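PDB 4N81: inositol monophosphatase from Zymomonas mobilis, which probably removes phosphate from inositol monophosphate or similar small phosphate esters, with magnesium as cofactor. Local coordinates for residues Tyr188-Leu193 / Val241-Asp246. Sequence-based numbering, arbitrary orientation.
Sequences YNYGLL and VIAAGD
The hydroxyl of Tyr190 hydrogen-bonds the carboxylate of Glu203 on neighbouring strand 200-203, while across the contact the same OH lies 3.1 Å from Val241 CG2. That methyl comes to the ring edge, near its plane. Helix 187-194 packs here on strand 241-244 of the mixed five-stranded sheet, within the layered alpha/beta architecture of the inositol monophosphatase superfamily. Segment 188-193 and strand 241-244 run in roughly the same direction, their axes 27° apart and 9.4 Å from each other at the closest, and all the touching residues are buried. Only apolar packing joins the two segments; the strand's backbone pairs instead with strands 200-203 and 224-226. Val241 and Ala243 direct their side chains at the helix, whereas Ile242 faces helix 250-257 on the other side of the sheet. The Ala243 methyl meets the CD2 and CE2 side of the Tyr190 ring obliquely, with CB 3.8 Å from CD2. With CG anti to its carbonyl carbon (chi1 -60°), Tyr190 reaches along the strand from Ala243 to Val241. The side chain of Tyr190 is about 6 Å from that of Asp89 and about 7 Å from that of Asp210, both predicted magnesium ligands, which places the contact close to the probable active site. Nearly one turn on, Leu193 packs against Ala243 and the chain leaving the strand. An alanine in place of Leu193 would remove CG and both delta methyls and would probably open a gap over Ala243 and Gly245. Leu193 CD1 rests 3.5 Å from Ala243 O, and CD2 lies 3.9 Å from Gly245 CA.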
ATOM      1  N   TYR A 188      -1.131   5.675   6.954  1.00  8.08           N
ATOM      2  CA  TYR A 188      -0.203   4.585   7.170  1.00  8.02           C
ATOM      3  C   TYR A 188       1.234   5.084   6.977  1.00 10.81           C
ATOM      4  O   TYR A 188       2.154   4.608   7.675  1.00 10.51           O
ATOM      5  CB  TYR A 188      -0.467   3.426   6.177  1.00  7.99           C
ATOM      6  CG  TYR A 188      -0.002   2.103   6.766  1.00  9.55           C
ATOM      7  CD1 TYR A 188      -0.872   1.310   7.538  1.00 12.51           C
ATOM      8  CD2 TYR A 188       1.280   1.636   6.541  1.00 12.24           C
ATOM      9  CE1 TYR A 188      -0.467   0.066   8.062  1.00 11.05           C
ATOM     10  CE2 TYR A 188       1.693   0.424   7.093  1.00  9.62           C
ATOM     11  CZ  TYR A 188       0.845  -0.336   7.864  1.00 12.31           C
ATOM     12  OH  TYR A 188       1.289  -1.569   8.362  1.00 13.53           O
ATOM     13  N   ASN A 189       1.437   6.042   6.075  1.00  7.75           N
ATOM     14  CA  ASN A 189       2.855   6.441   5.875  1.00  7.55           C
ATOM     15  C   ASN A 189       3.421   7.165   7.077  1.00  7.66           C
ATOM     16  O   ASN A 189       4.626   7.097   7.355  1.00  8.21           O
ATOM     17  CB  ASN A 189       3.006   7.318   4.633  1.00  7.48           C
ATOM     18  CG  ASN A 189       2.711   6.530   3.367  1.00 10.40           C
ATOM     19  OD1 ASN A 189       3.240   5.444   3.171  1.00 13.83           O
ATOM     20  ND2 ASN A 189       1.864   7.078   2.520  1.00  8.03           N
ATOM     21  N   TYR A 190       2.541   7.831   7.833  1.00  7.81           N
ATOM     22  CA  TYR A 190       3.002   8.523   9.029  1.00  8.04           C
ATOM     23  C   TYR A 190       3.300   7.486  10.097  1.00  8.89           C
ATOM     24  O   TYR A 190       4.243   7.649  10.889  1.00 10.38           O
ATOM     25  CB  TYR A 190       1.950   9.527   9.523  1.00  8.30           C
ATOM     26  CG  TYR A 190       1.620  10.626   8.473  1.00  8.22           C
ATOM     27  CD1 TYR A 190       0.667  10.382   7.451  1.00  8.69           C
ATOM     28  CD2 TYR A 190       2.266  11.862   8.495  1.00  9.42           C
ATOM     29  CE1 TYR A 190       0.351  11.354   6.516  1.00  8.21           C
ATOM     30  CE2 TYR A 190       1.958  12.833   7.587  1.00  8.70           C
ATOM     31  CZ  TYR A 190       1.000  12.579   6.592  1.00  8.35           C
ATOM     32  OH  TYR A 190       0.719  13.572   5.672  1.00 10.04           O
ATOM     33  N   GLY A 191       2.527   6.388  10.079  1.00  8.60           N
ATOM     34  CA  GLY A 191       2.865   5.341  11.025  1.00  9.02           C
ATOM     35  C   GLY A 191       4.218   4.735  10.623  1.00  9.61           C
ATOM     36  O   GLY A 191       5.061   4.465  11.528  1.00 10.69           O
ATOM     37  N   LEU A 192       4.467   4.598   9.316  1.00  8.54           N
ATOM     38  CA  LEU A 192       5.762   3.937   8.959  1.00  8.31           C
ATOM     39  C   LEU A 192       6.884   4.909   9.280  1.00  9.60           C
ATOM     40  O   LEU A 192       8.042   4.484   9.665  1.00 10.40           O
ATOM     41  CB  LEU A 192       5.785   3.607   7.425  1.00  8.55           C
ATOM     42  CG  LEU A 192       4.893   2.399   7.084  1.00  9.25           C
ATOM     43  CD1 LEU A 192       4.774   2.284   5.531  1.00  9.46           C
ATOM     44  CD2 LEU A 192       5.506   1.088   7.728  1.00 10.04           C
ATOM     45  N   LEU A 193       6.575   6.198   9.137  1.00  8.17           N
ATOM     46  CA  LEU A 193       7.660   7.169   9.432  1.00  8.28           C
ATOM     47  C   LEU A 193       7.964   7.129  10.948  1.00 11.45           C
ATOM     48  O   LEU A 193       9.163   7.186  11.329  1.00 11.46           O
ATOM     49  CB  LEU A 193       7.240   8.599   8.963  1.00  8.11           C
ATOM     50  CG  LEU A 193       8.247   9.738   9.322  1.00  9.45           C
ATOM     51  CD1 LEU A 193       8.090  10.904   8.269  1.00  8.18           C
ATOM     52  CD2 LEU A 193       7.980  10.355  10.704  1.00 10.27           C
ATOM     53  N   VAL A 241       0.905  19.587   5.007  1.00 10.78           N
ATOM     54  CA  VAL A 241       1.650  19.006   6.106  1.00 11.50           C
ATOM     55  C   VAL A 241       2.981  18.514   5.602  1.00 10.21           C
ATOM     56  O   VAL A 241       3.103  18.069   4.450  1.00  9.63           O
ATOM     57  CB  VAL A 241       0.882  17.802   6.808  1.00 13.37           C
ATOM     58  CG1 VAL A 241      -0.517  18.246   7.315  1.00 11.34           C
ATOM     59  CG2 VAL A 241       0.689  16.669   5.882  1.00 18.70           C
ATOM     60  N   ILE A 242       3.972  18.565   6.495  1.00  9.77           N
ATOM     61  CA  ILE A 242       5.243  17.857   6.259  1.00  9.40           C
ATOM     62  C   ILE A 242       5.604  17.141   7.556  1.00  9.24           C
ATOM     63  O   ILE A 242       5.491  17.741   8.649  1.00 10.25           O
ATOM     64  CB  ILE A 242       6.370  18.793   5.796  1.00 10.96           C
ATOM     65  CG1 ILE A 242       7.679  18.022   5.646  1.00 11.27           C
ATOM     66  CG2 ILE A 242       6.527  20.046   6.798  1.00 10.94           C
ATOM     67  CD1 ILE A 242       8.725  18.801   4.840  1.00 12.99           C
ATOM     68  N   ALA A 243       5.949  15.856   7.432  1.00  8.84           N
ATOM     69  CA  ALA A 243       6.421  15.085   8.576  1.00  9.62           C
ATOM     70  C   ALA A 243       7.840  14.622   8.222  1.00  8.96           C
ATOM     71  O   ALA A 243       8.071  14.230   7.066  1.00  9.86           O
ATOM     72  CB  ALA A 243       5.461  13.863   8.824  1.00 10.70           C
ATOM     73  N   ALA A 244       8.764  14.697   9.181  1.00  8.91           N
ATOM     74  CA  ALA A 244      10.127  14.223   8.977  1.00  9.30           C
ATOM     75  C   ALA A 244      10.505  13.352  10.165  1.00  9.95           C
ATOM     76  O   ALA A 244      10.153  13.700  11.300  1.00  9.33           O
ATOM     77  CB  ALA A 244      11.090  15.415   8.911  1.00  9.33           C
ATOM     78  N   GLY A 245      11.259  12.268   9.930  1.00  9.06           N
ATOM     79  CA  GLY A 245      11.723  11.449  11.066  1.00  9.33           C
ATOM     80  C   GLY A 245      12.886  12.157  11.760  1.00 12.06           C
ATOM     81  O   GLY A 245      13.161  11.927  12.944  1.00 12.43           O
ATOM     82  N   ASP A 246      13.549  13.045  11.027  1.00  9.89           N
ATOM     83  CA  ASP A 246      14.745  13.711  11.503  1.00 12.58           C
ATOM     84  C   ASP A 246      14.557  15.221  11.410  1.00 12.30           C
ATOM     85  O   ASP A 246      14.326  15.752  10.332  1.00 11.98           O
ATOM     86  CB  ASP A 246      15.964  13.223  10.661  1.00 10.61           C
ATOM     87  CG  ASP A 246      17.319  13.695  11.242  1.00 14.35           C
ATOM     88  OD1 ASP A 246      17.379  14.744  11.878  1.00 12.48           O
ATOM     89  OD2 ASP A 246      18.334  13.009  11.030  1.00 15.10           O
TER